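PDB 5O15: AmbC from Sorangium cellulosum, which carries a bifunctional dehydratase-cyclase domain that probably catalyses both the elimination of water and the closure of an oxygen heterocycle in ambruticin biosynthesis. Local coordinates for residues His19-Ala24 and Val65-Ala70; Gly38-Val43 and Val97-Thr102; Phe114-Arg119 and Ala130-Val135; Leu77-Glu82 and Asp244-Ala249. One frame throughout, in Å; residues are numbered along the deposited sequence.

How the interactions relate
All four contacts gather round helix 61-75, with the antiparallel strands of the first hot-dog half wrapped about it. Interaction 1 comes first along the chain and fixes the N-terminal loop to that helix. About 9 Å from it, centre to centre, interaction 2 pairs strands 34-41 and 96-103, and Trp21 packs on Leu40 between the two. Interaction 3 is the hairpin that follows; strands 96-103 and 112-120 are neighbours, so the sheet runs on. It is nested inside the loop closed by interaction 4, which pairs strand 79-85 with strand 236-247, some 16 Å from interaction 3 between centres. There the first hot-dog half is sewn to the second, giving the double hot-dog.

Interaction 1: His19-Ala24 and Val65-Ala70; sequences HPWLSA and VELALA
Glu66 meets His19 across the contact, its carboxylate OE2 accepting the imidazole NE2-H over 2.7 Å. The donor comes to the anti side of OE2, 25° out of the carboxylate plane, while OE2 itself lies close to the plane of the ring. This buried carboxylate has further work, because OE2 also takes the backbone N of Gly208 and OE1 that of Leu209. With CG anti to its backbone N (chi1 -166°), His19 sends NE2 to the helix and keeps ND1 for the backbone N of Trp21, 3.0 Å away; bonds at both nitrogens fix the ring's rotation. With an alanine here, Glu66 OE2 would probably lose one of its donors and the Trp21 amide its acceptor, freeing the turn at Pro20 to shift. Next comes Leu67, whose CD2 touches the edge of the Trp21 indole at CE3 (4.2 Å) and also Leu22 CD1 (3.9 Å). One helical turn after Glu66, Ala70 CB touches Leu22 CD1 at 4.0 Å and His19 CD2 at 4.1 Å. Helix 61-75 is the central helix of a hot-dog fold, here held by the loop that leads into strand 24-27.

Interaction 2: Gly38-Val43 and Val97-Thr102; sequences GRLSTV and VTLQVT
Gly38-Leu99, Arg39-Thr98 and Leu40-Val97 are successive antiparallel pairs in the sheet of the first hot-dog half, where strand 34-41 lies beside strand 96-103. The short segments run at 140° to each other, a marked twist. Four backbone bonds join them. Leu40 N gives to Val97 O at 2.8 Å, and Val97 N returns the bond to Leu40 O at 3.0 Å. At the other hydrogen-bonded pair Leu99 N reaches Gly38 O over 2.9 Å, and Gly38 N reaches Leu99 O over 3.1 Å. Between them sits the non-hydrogen-bonded pair, where Arg39 CA points its hydrogen at Val97 O from 3.4 Å.

On the face that carries Leu40, Val97 and Leu99, the first carbon of Leu40 does the touching: its CB lies 3.9 Å from Val97 CG2 and 4.1 Å from Leu99 CD1. Leu40 CG stands anti to the backbone N (chi1 -156°), and the branch packs against the indole of Trp21. Leu99 in turn lies on Leu67 of helix 61-75.

The face of Arg39 and Thr98 is different in character. Thr98 puts its OG1 anti to the carbonyl carbon (chi1 -58°), which brings its methyl, CG2, to 3.4 Å from Gly38 O. Arg39 runs out extended, with weak, long ion pairs to Asp121 and Glu44. The chemistry is thus two-sided: aliphatic carbon packs against Trp21 and, through Leu99, helix 61-75; polar groups lie on the other face, and the four backbone bonds hold the register, with little polar help from side chains across it.

Interaction 3: Phe114-Arg119 and Ala130-Val135; sequences FAVHSR and AHARGV
Phe114 lays its ring over the Arg133-Gly134 peptide, Gly134 being its partner in the hairpin of strands 112-120 and 129-137. From CB, CG turns into the space between backbone N and carbonyl carbon (chi1 74°), and this bends the ring back onto the neighbouring strand. CG comes to 4.2 Å from Gly134 O. CD1 approaches Gly134 C at 3.4 Å, and CE1 lies 3.3 Å from Val135 N. At the tip, CZ is 3.7 Å from Gly134 N, which sits over one ring face, offset toward the rim; CZ also packs on Ala68 of helix 61-75. A serine here would probably strip the Arg133-Gly134 peptide of its cover and open a gap beside Ala68. The ring thus lies against a residue with no side chain.

Further along, a classic bulge lets Val116 O accept His131 N at 2.8 Å and, weakly, Ala132 N. At the bulge the His131 ring reaches strand 112-120, where Ser118 OG lies at the ring edge, hydrogen-bonded to His131 NE2 at 2.7 Å. Because His131 ND1 is also bonded, to Ala87 O, both nitrogens of this buried imidazole are satisfied and the ring is held against rotation.

Interaction 4: Leu77-Glu82 and Asp244-Ala249; sequences LPSVSE and DVALEA
Asp244 adopts a left-handed backbone, phi 52° and psi 61°, and that turn lets it and Val245 together face Val80. The result is a G1 beta bulge, set where strand 79-85 of the first hot-dog half pairs with strand 236-247 of the second. Asp244 N donates to Ser81 O at 2.9 Å, while the next amide, Val245 N, goes to Val80 O at the same length. Val80 N closes the pair by giving to Val245 O.

The two valines point to one face of the sheet, their CB atoms 4.2 Å apart. That face looks at helix 61-75: Val80 lies on Ala68 and Leu69, and Val245 on Val65, so the seam between the halves has helix packed across it.

Ser79 lies on the other face, and a water network runs from it to Asp244 and Ser81. Ser79 OG stands anti to its backbone N (chi1 -173°) and gives its hydrogen to a water, which in turn donates to Asp244 OD1 at 2.6 Å. A second water donates to the same oxygen and is hydrogen-bonded to Ser81 OG, whose protein partner is Arg111 NH1. Two waters thus grip Asp244 OD1, linking the carboxylate to both serine hydroxyls.

Past Ala246, whose CB is 3.7 Å from Pro78 O, the two strands part and solvent does the bridging. Pro78 O accepts from two waters there. One of them accepts Leu247 N; the other also donates to Leu247 O, so that a single carbonyl oxygen is linked through water to both N and O of Leu247.

Interaction 1: His19-Ala24 and Val65-Ala70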
loop_
_atom_site.group_PDB
_atom_site.type_symbol
_atom_site.label_atom_id
_atom_site.label_comp_id
_atom_site.label_asym_id
_atom_site.label_seq_id
_atom_site.Cartn_x
_atom_site.Cartn_y
_atom_site.Cartn_z
ATOM N N HIS A 19 5.631 -1.972 16.555
ATOM C CA HIS A 19 5.181 -1.302 15.352
ATOM C C HIS A 19 4.971 0.167 15.672
ATOM O O HIS A 19 4.529 0.493 16.778
ATOM C CB HIS A 19 3.849 -1.893 14.882
ATOM C CG HIS A 19 3.506 -1.490 13.495
ATOM N ND1 HIS A 19 2.836 -0.322 13.202
ATOM C CD2 HIS A 19 3.826 -2.056 12.309
ATOM C CE1 HIS A 19 2.724 -0.207 11.892
ATOM N NE2 HIS A 19 3.319 -1.246 11.328
ATOM N N PRO A 20 5.225 1.072 14.724
ATOM C CA PRO A 20 5.051 2.498 15.024
ATOM C C PRO A 20 3.640 2.903 15.328
ATOM O O PRO A 20 3.450 3.935 15.981
ATOM C CB PRO A 20 5.525 3.194 13.740
ATOM C CG PRO A 20 6.389 2.234 13.062
ATOM C CD PRO A 20 5.934 0.868 13.446
ATOM N N TRP A 21 2.653 2.151 14.845
ATOM C CA TRP A 21 1.259 2.551 14.892
ATOM C C TRP A 21 0.378 1.601 15.687
ATOM O O TRP A 21 -0.837 1.840 15.790
ATOM C CB TRP A 21 0.697 2.642 13.474
ATOM C CG TRP A 21 1.302 3.705 12.615
ATOM C CD1 TRP A 21 1.999 4.807 13.007
ATOM C CD2 TRP A 21 1.238 3.758 11.197
ATOM N NE1 TRP A 21 2.362 5.558 11.915
ATOM C CE2 TRP A 21 1.885 4.932 10.796
ATOM C CE3 TRP A 21 0.670 2.935 10.228
ATOM C CZ2 TRP A 21 1.989 5.291 9.483
ATOM C CZ3 TRP A 21 0.773 3.296 8.919
ATOM C CH2 TRP A 21 1.423 4.463 8.553
ATOM N N LEU A 22 0.923 0.511 16.194
ATOM C CA LEU A 22 0.160 -0.449 16.984
ATOM C C LEU A 22 0.970 -0.698 18.237
ATOM O O LEU A 22 2.143 -1.088 18.156
ATOM C CB LEU A 22 -0.088 -1.738 16.193
ATOM C CG LEU A 22 -0.993 -1.614 14.958
ATOM C CD1 LEU A 22 -1.043 -2.898 14.157
ATOM C CD2 LEU A 22 -2.375 -1.173 15.304
ATOM N N SER A 23 0.352 -0.431 19.390
ATOM C CA SER A 23 1.030 -0.483 20.676
ATOM C C SER A 23 0.518 -1.596 21.567
ATOM O O SER A 23 1.130 -1.867 22.612
ATOM C CB SER A 23 0.850 0.842 21.425
ATOM O OG SER A 23 -0.510 1.067 21.716
ATOM N N ALA A 24 -0.590 -2.235 21.216
ATOM C CA ALA A 24 -1.103 -3.348 21.990
ATOM C C ALA A 24 -1.621 -4.391 21.024
ATOM O O ALA A 24 -2.218 -4.057 19.988
ATOM C CB ALA A 24 -2.195 -2.887 22.958
ATOM N N VAL A 65 -2.691 -1.999 3.989
ATOM C CA VAL A 65 -1.962 -3.227 3.725
ATOM C C VAL A 65 -0.935 -3.492 4.815
ATOM O O VAL A 65 -0.818 -4.611 5.326
ATOM C CB VAL A 65 -1.351 -3.200 2.318
ATOM C CG1 VAL A 65 -0.528 -4.430 2.074
ATOM C CG2 VAL A 65 -2.438 -3.058 1.254
ATOM N N GLU A 66 -0.156 -2.467 5.171
ATOM C CA GLU A 66 0.837 -2.589 6.230
ATOM C C GLU A 66 0.187 -3.011 7.545
ATOM O O GLU A 66 0.716 -3.878 8.251
ATOM C CB GLU A 66 1.590 -1.258 6.376
ATOM C CG GLU A 66 2.387 -1.099 7.652
ATOM C CD GLU A 66 3.578 -2.045 7.797
ATOM O OE1 GLU A 66 3.837 -2.882 6.909
ATOM O OE2 GLU A 66 4.236 -1.980 8.862
ATOM N N LEU A 67 -0.941 -2.395 7.901
ATOM C CA LEU A 67 -1.597 -2.765 9.147
ATOM C C LEU A 67 -2.091 -4.206 9.101
ATOM O O LEU A 67 -1.982 -4.935 10.094
ATOM C CB LEU A 67 -2.729 -1.772 9.446
ATOM C CG LEU A 67 -2.230 -0.372 9.864
ATOM C CD1 LEU A 67 -3.343 0.640 9.796
ATOM C CD2 LEU A 67 -1.592 -0.424 11.241
ATOM N N ALA A 68 -2.616 -4.638 7.960
ATOM C CA ALA A 68 -3.053 -6.024 7.823
ATOM C C ALA A 68 -1.874 -6.994 7.894
ATOM O O ALA A 68 -1.992 -8.060 8.501
ATOM C CB ALA A 68 -3.796 -6.198 6.506
ATOM N N LEU A 69 -0.727 -6.629 7.292
ATOM C CA LEU A 69 0.470 -7.445 7.414
ATOM C C LEU A 69 0.949 -7.534 8.857
ATOM O O LEU A 69 1.463 -8.574 9.278
ATOM C CB LEU A 69 1.584 -6.909 6.501
ATOM C CG LEU A 69 1.345 -7.107 4.999
ATOM C CD1 LEU A 69 2.279 -6.201 4.218
ATOM C CD2 LEU A 69 1.553 -8.535 4.596
ATOM N N ALA A 70 0.837 -6.439 9.612
ATOM C CA ALA A 70 1.206 -6.473 11.022
ATOM C C ALA A 70 0.291 -7.418 11.795
ATOM O O ALA A 70 0.747 -8.175 12.662
ATOM C CB ALA A 70 1.153 -5.070 11.623
#

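Interaction 2: Gly38-Val43 and Val97-Thr102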
loop_
_atom_site.group_PDB
_atom_site.type_symbol
_atom_site.label_atom_id
_atom_site.label_comp_id
_atom_site.label_asym_id
_atom_site.label_seq_id
_atom_site.Cartn_x
_atom_site.Cartn_y
_atom_site.Cartn_z
ATOM N N GLY A 38 -3.741 1.057 18.475
ATOM C CA GLY A 38 -2.624 1.968 18.419
ATOM C C GLY A 38 -3.063 3.360 18.054
ATOM O O GLY A 38 -4.236 3.723 18.170
ATOM N N ARG A 39 -2.083 4.155 17.639
ATOM C CA ARG A 39 -2.296 5.573 17.406
ATOM C C ARG A 39 -1.413 5.993 16.247
ATOM O O ARG A 39 -0.245 5.601 16.176
ATOM C CB ARG A 39 -1.857 6.387 18.625
ATOM C CG ARG A 39 -2.207 7.857 18.590
ATOM C CD ARG A 39 -2.121 8.422 20.006
ATOM N NE ARG A 39 -2.269 9.875 20.049
ATOM C CZ ARG A 39 -1.281 10.741 19.841
ATOM N NH1 ARG A 39 -0.055 10.309 19.565
ATOM N NH2 ARG A 39 -1.515 12.046 19.905
ATOM N N LEU A 40 -1.968 6.798 15.355
ATOM C CA LEU A 40 -1.234 7.346 14.222
ATOM C C LEU A 40 -1.248 8.862 14.366
ATOM O O LEU A 40 -2.285 9.501 14.151
ATOM C CB LEU A 40 -1.908 6.897 12.937
ATOM C CG LEU A 40 -1.029 6.865 11.707
ATOM C CD1 LEU A 40 -1.770 6.187 10.570
ATOM C CD2 LEU A 40 -0.605 8.263 11.341
ATOM N N SER A 41 -0.111 9.431 14.754
ATOM C CA SER A 41 0.042 10.878 14.879
ATOM C C SER A 41 0.638 11.474 13.611
ATOM O O SER A 41 1.670 10.999 13.132
ATOM C CB SER A 41 0.993 11.201 16.024
ATOM O OG SER A 41 1.401 12.552 15.974
ATOM N N THR A 42 -0.003 12.518 13.082
ATOM C CA THR A 42 0.530 13.219 11.922
ATOM C C THR A 42 1.591 14.242 12.310
ATOM O O THR A 42 2.169 14.884 11.422
ATOM C CB THR A 42 -0.589 13.894 11.110
ATOM O OG1 THR A 42 -1.199 14.944 11.882
ATOM C CG2 THR A 42 -1.660 12.880 10.630
ATOM N N VAL A 43 1.847 14.408 13.600
ATOM C CA VAL A 43 3.034 15.115 14.062
ATOM C C VAL A 43 4.240 14.191 14.021
ATOM O O VAL A 43 5.291 14.542 13.479
ATOM C CB VAL A 43 2.796 15.674 15.478
ATOM C CG1 VAL A 43 4.005 16.456 15.950
ATOM C CG2 VAL A 43 1.540 16.546 15.513
ATOM N N VAL A 97 -5.084 9.947 15.087
ATOM C CA VAL A 97 -6.224 9.051 15.088
ATOM C C VAL A 97 -5.844 7.806 15.870
ATOM O O VAL A 97 -4.690 7.368 15.887
ATOM C CB VAL A 97 -6.731 8.677 13.677
ATOM C CG1 VAL A 97 -7.175 9.908 12.915
ATOM C CG2 VAL A 97 -5.661 7.952 12.927
ATOM N N THR A 98 -6.831 7.239 16.523
ATOM C CA THR A 98 -6.680 5.953 17.160
ATOM C C THR A 98 -7.031 4.889 16.131
ATOM O O THR A 98 -7.953 5.064 15.327
ATOM C CB THR A 98 -7.621 5.853 18.375
ATOM O OG1 THR A 98 -7.326 6.910 19.287
ATOM C CG2 THR A 98 -7.408 4.580 19.124
ATOM N N LEU A 99 -6.302 3.785 16.170
ATOM C CA LEU A 99 -6.484 2.679 15.249
ATOM C C LEU A 99 -6.932 1.435 15.997
ATOM O O LEU A 99 -6.584 1.222 17.169
ATOM C CB LEU A 99 -5.153 2.337 14.581
ATOM C CG LEU A 99 -4.491 3.446 13.768
ATOM C CD1 LEU A 99 -3.151 2.960 13.223
ATOM C CD2 LEU A 99 -5.395 3.821 12.642
ATOM N N GLN A 100 -7.648 0.572 15.275
ATOM C CA GLN A 100 -7.962 -0.746 15.813
ATOM C C GLN A 100 -7.960 -1.732 14.664
ATOM O O GLN A 100 -8.557 -1.465 13.618
ATOM C CB GLN A 100 -9.309 -0.768 16.524
ATOM C CG GLN A 100 -9.509 -2.026 17.345
ATOM C CD GLN A 100 -10.766 -2.004 18.159
ATOM O OE1 GLN A 100 -11.641 -2.861 17.995
ATOM N NE2 GLN A 100 -10.857 -1.051 19.063
ATOM N N VAL A 101 -7.300 -2.862 14.852
ATOM C CA VAL A 101 -7.395 -3.969 13.922
ATOM C C VAL A 101 -8.058 -5.113 14.663
ATOM O O VAL A 101 -7.569 -5.553 15.704
ATOM C CB VAL A 101 -6.038 -4.404 13.374
ATOM C CG1 VAL A 101 -6.255 -5.465 12.354
ATOM C CG2 VAL A 101 -5.286 -3.183 12.745
ATOM N N THR A 102 -9.176 -5.576 14.132
ATOM C CA THR A 102 -9.907 -6.708 14.700
ATOM C C THR A 102 -9.562 -7.936 13.871
ATOM O O THR A 102 -9.517 -7.885 12.640
ATOM C CB THR A 102 -11.430 -6.413 14.767
ATOM O OG1 THR A 102 -11.961 -6.092 13.501
ATOM C CG2 THR A 102 -11.729 -5.264 15.655
#

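Interaction 3: Phe114-Arg119 and Ala130-Val135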
loop_
_atom_site.group_PDB
_atom_site.type_symbol
_atom_site.label_atom_id
_atom_site.label_comp_id
_atom_site.label_asym_id
_atom_site.label_seq_id
_atom_site.Cartn_x
_atom_site.Cartn_y
_atom_site.Cartn_z
ATOM N N PHE A 114 -10.539 -10.109 9.096
ATOM C CA PHE A 114 -10.019 -8.979 9.848
ATOM C C PHE A 114 -10.691 -7.703 9.365
ATOM O O PHE A 114 -11.268 -7.664 8.282
ATOM C CB PHE A 114 -8.486 -8.857 9.728
ATOM C CG PHE A 114 -8.039 -8.348 8.394
ATOM C CD1 PHE A 114 -7.796 -9.201 7.349
ATOM C CD2 PHE A 114 -7.902 -6.980 8.192
ATOM C CE1 PHE A 114 -7.414 -8.721 6.115
ATOM C CE2 PHE A 114 -7.487 -6.469 6.924
ATOM C CZ PHE A 114 -7.281 -7.341 5.921
ATOM N N ALA A 115 -10.562 -6.648 10.149
ATOM C CA ALA A 115 -11.002 -5.315 9.746
ATOM C C ALA A 115 -10.055 -4.287 10.351
ATOM O O ALA A 115 -9.447 -4.538 11.388
ATOM C CB ALA A 115 -12.445 -5.002 10.150
ATOM N N VAL A 116 -9.931 -3.129 9.695
ATOM C CA VAL A 116 -9.119 -2.012 10.170
ATOM C C VAL A 116 -10.036 -0.816 10.340
ATOM O O VAL A 116 -10.767 -0.467 9.410
ATOM C CB VAL A 116 -8.012 -1.673 9.159
ATOM C CG1 VAL A 116 -7.175 -0.521 9.667
ATOM C CG2 VAL A 116 -7.186 -2.908 8.874
ATOM N N HIS A 117 -9.947 -0.149 11.500
ATOM C CA HIS A 117 -10.832 0.949 11.866
ATOM C C HIS A 117 -10.026 2.088 12.452
ATOM O O HIS A 117 -8.929 1.878 12.968
ATOM C CB HIS A 117 -11.750 0.490 12.981
ATOM C CG HIS A 117 -12.148 -0.928 12.856
ATOM N ND1 HIS A 117 -13.338 -1.242 12.287
ATOM C CD2 HIS A 117 -11.539 -2.103 13.161
ATOM C CE1 HIS A 117 -13.527 -2.546 12.331
ATOM N NE2 HIS A 117 -12.435 -3.098 12.843
ATOM N N SER A 118 -10.615 3.283 12.440
ATOM C CA SER A 118 -10.006 4.397 13.141
ATOM C C SER A 118 -11.077 5.268 13.757
ATOM O O SER A 118 -12.246 5.199 13.393
ATOM C CB SER A 118 -9.109 5.228 12.224
ATOM O OG SER A 118 -9.866 6.147 11.496
ATOM N N ARG A 119 -10.643 6.100 14.691
ATOM C CA ARG A 119 -11.499 7.135 15.241
ATOM C C ARG A 119 -10.630 8.320 15.628
ATOM O O ARG A 119 -9.458 8.134 15.967
ATOM C CB ARG A 119 -12.307 6.632 16.447
ATOM C CG ARG A 119 -11.513 6.365 17.698
ATOM C CD ARG A 119 -12.410 5.935 18.886
ATOM N NE ARG A 119 -11.603 5.907 20.101
ATOM C CZ ARG A 119 -11.862 5.190 21.187
ATOM N NH1 ARG A 119 -12.939 4.409 21.266
ATOM N NH2 ARG A 119 -11.024 5.266 22.213
ATOM N N ALA A 130 -14.837 2.048 9.774
ATOM C CA ALA A 130 -14.172 0.931 9.113
ATOM C C ALA A 130 -13.515 1.424 7.830
ATOM O O ALA A 130 -14.151 2.085 7.008
ATOM C CB ALA A 130 -15.183 -0.142 8.750
ATOM N N HIS A 131 -12.235 1.131 7.665
ATOM C CA HIS A 131 -11.541 1.498 6.450
ATOM C C HIS A 131 -11.278 0.332 5.526
ATOM O O HIS A 131 -11.284 0.530 4.306
ATOM C CB HIS A 131 -10.219 2.186 6.798
ATOM C CG HIS A 131 -10.402 3.426 7.597
ATOM N ND1 HIS A 131 -10.987 4.554 7.075
ATOM C CD2 HIS A 131 -10.157 3.698 8.901
ATOM C CE1 HIS A 131 -11.081 5.478 8.020
ATOM N NE2 HIS A 131 -10.572 4.987 9.136
ATOM N N ALA A 132 -11.062 -0.872 6.064
ATOM C CA ALA A 132 -10.612 -1.994 5.261
ATOM C C ALA A 132 -11.071 -3.260 5.961
ATOM O O ALA A 132 -11.198 -3.301 7.181
ATOM C CB ALA A 132 -9.088 -2.035 5.082
ATOM N N ARG A 133 -11.329 -4.285 5.168
ATOM C CA ARG A 133 -11.683 -5.596 5.657
ATOM C C ARG A 133 -11.041 -6.632 4.784
ATOM O O ARG A 133 -10.693 -6.363 3.646
ATOM C CB ARG A 133 -13.205 -5.821 5.562
ATOM C CG ARG A 133 -14.028 -4.917 6.405
ATOM C CD ARG A 133 -15.527 -5.240 6.327
ATOM N NE ARG A 133 -16.240 -4.329 7.228
ATOM C CZ ARG A 133 -16.327 -4.513 8.543
ATOM N NH1 ARG A 133 -15.800 -5.600 9.098
ATOM N NH2 ARG A 133 -16.972 -3.630 9.291
ATOM N N GLY A 134 -10.912 -7.836 5.293
ATOM C CA GLY A 134 -10.380 -8.868 4.447
ATOM C C GLY A 134 -10.198 -10.163 5.181
ATOM O O GLY A 134 -10.864 -10.439 6.187
ATOM N N VAL A 135 -9.275 -10.968 4.681
ATOM C CA VAL A 135 -9.005 -12.292 5.203
ATOM C C VAL A 135 -7.496 -12.496 5.220
ATOM O O VAL A 135 -6.807 -12.140 4.242
ATOM C CB VAL A 135 -9.683 -13.369 4.334
ATOM C CG1 VAL A 135 -9.358 -14.753 4.840
ATOM C CG2 VAL A 135 -11.175 -13.132 4.236
HETATM O O HOH W 1 -14.208 -8.035 8.322
#

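Interaction 4: Leu77-Glu82 and Asp244-Ala249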
loop_
_atom_site.group_PDB
_atom_site.type_symbol
_atom_site.label_atom_id
_atom_site.label_comp_id
_atom_site.label_asym_id
_atom_site.label_seq_id
_atom_site.Cartn_x
_atom_site.Cartn_y
_atom_site.Cartn_z
ATOM N N LEU A 77 -0.052 -15.831 10.888
ATOM C CA LEU A 77 -0.377 -16.220 9.537
ATOM C C LEU A 77 0.534 -15.483 8.560
ATOM O O LEU A 77 0.892 -14.334 8.812
ATOM C CB LEU A 77 -1.835 -15.892 9.204
ATOM C CG LEU A 77 -2.868 -16.772 9.910
ATOM C CD1 LEU A 77 -4.302 -16.246 9.692
ATOM C CD2 LEU A 77 -2.730 -18.214 9.422
ATOM N N PRO A 78 0.880 -16.108 7.431
ATOM C CA PRO A 78 1.923 -15.534 6.575
ATOM C C PRO A 78 1.457 -14.516 5.560
ATOM O O PRO A 78 2.325 -13.870 4.943
ATOM C CB PRO A 78 2.513 -16.774 5.886
ATOM C CG PRO A 78 1.384 -17.734 5.820
ATOM C CD PRO A 78 0.608 -17.536 7.114
ATOM N N SER A 79 0.166 -14.366 5.313
ATOM C CA SER A 79 -0.271 -13.577 4.175
ATOM C C SER A 79 -1.607 -12.894 4.436
ATOM O O SER A 79 -2.455 -13.381 5.227
ATOM C CB SER A 79 -0.401 -14.508 2.980
ATOM O OG SER A 79 -0.670 -13.791 1.809
ATOM N N VAL A 80 -1.793 -11.763 3.755
ATOM C CA VAL A 80 -3.080 -11.125 3.572
ATOM C C VAL A 80 -3.677 -11.716 2.309
ATOM O O VAL A 80 -3.271 -11.388 1.190
ATOM C CB VAL A 80 -2.937 -9.611 3.489
ATOM C CG1 VAL A 80 -4.283 -8.952 3.292
ATOM C CG2 VAL A 80 -2.229 -9.101 4.721
ATOM N N SER A 81 -4.625 -12.632 2.484
ATOM C CA SER A 81 -5.237 -13.271 1.340
ATOM C C SER A 81 -6.104 -12.293 0.547
ATOM O O SER A 81 -6.065 -12.290 -0.688
ATOM C CB SER A 81 -6.072 -14.438 1.849
ATOM O OG SER A 81 -6.904 -14.961 0.831
ATOM N N GLU A 82 -6.888 -11.466 1.222
ATOM C CA GLU A 82 -7.715 -10.476 0.546
ATOM C C GLU A 82 -7.828 -9.253 1.435
ATOM O O GLU A 82 -7.881 -9.388 2.665
ATOM C CB GLU A 82 -9.132 -11.000 0.260
ATOM C CG GLU A 82 -9.216 -12.294 -0.551
ATOM C CD GLU A 82 -8.623 -12.166 -1.956
ATOM O OE1 GLU A 82 -8.515 -11.022 -2.482
ATOM O OE2 GLU A 82 -8.258 -13.225 -2.542
ATOM N N ASP A 244 -3.480 -11.674 -1.931
ATOM C CA ASP A 244 -2.274 -12.456 -1.789
ATOM C C ASP A 244 -1.034 -11.598 -1.573
ATOM O O ASP A 244 -0.075 -11.619 -2.367
ATOM C CB ASP A 244 -2.089 -13.387 -2.976
ATOM C CG ASP A 244 -3.125 -14.462 -3.005
ATOM O OD1 ASP A 244 -3.576 -14.930 -1.937
ATOM O OD2 ASP A 244 -3.510 -14.810 -4.122
ATOM N N VAL A 245 -1.033 -10.838 -0.494
ATOM C CA VAL A 245 0.092 -9.962 -0.152
ATOM C C VAL A 245 0.883 -10.627 0.961
ATOM O O VAL A 245 0.333 -10.887 2.056
ATOM C CB VAL A 245 -0.385 -8.586 0.311
ATOM C CG1 VAL A 245 0.813 -7.679 0.472
ATOM C CG2 VAL A 245 -1.374 -7.988 -0.655
ATOM N N ALA A 246 2.143 -10.937 0.716
ATOM C CA ALA A 246 2.941 -11.628 1.719
ATOM C C ALA A 246 4.319 -10.976 1.759
ATOM O O ALA A 246 4.913 -10.643 0.701
ATOM C CB ALA A 246 3.102 -13.098 1.377
ATOM N N LEU A 247 4.836 -10.755 2.962
ATOM C CA LEU A 247 6.209 -10.300 3.151
ATOM C C LEU A 247 7.136 -11.462 3.416
ATOM O O LEU A 247 6.804 -12.404 4.156
ATOM C CB LEU A 247 6.385 -9.373 4.341
ATOM C CG LEU A 247 5.545 -8.131 4.364
ATOM C CD1 LEU A 247 5.891 -7.279 5.576
ATOM C CD2 LEU A 247 5.714 -7.332 3.091
ATOM N N GLU A 248 8.321 -11.354 2.857
ATOM C CA GLU A 248 9.428 -12.261 3.143
ATOM C C GLU A 248 10.484 -11.621 4.022
ATOM O O GLU A 248 11.208 -12.329 4.735
ATOM C CB GLU A 248 10.125 -12.695 1.847
ATOM C CG GLU A 248 9.224 -13.316 0.809
ATOM C CD GLU A 248 8.570 -14.582 1.283
ATOM O OE1 GLU A 248 9.222 -15.359 2.021
ATOM O OE2 GLU A 248 7.398 -14.796 0.911
ATOM N N ALA A 249 10.596 -10.298 3.976
ATOM C CA ALA A 249 11.579 -9.577 4.758
ATOM C C ALA A 249 10.996 -8.229 5.147
ATOM O O ALA A 249 10.433 -7.539 4.304
ATOM C CB ALA A 249 12.867 -9.399 3.952
HETATM O O HOH W 2 3.381 -11.420 5.283
HETATM O O HOH W 3 5.013 -14.292 4.790
HETATM O O HOH W 4 -2.506 -15.206 0.463
HETATM O O HOH W 5 -5.702 -16.247 -1.179
#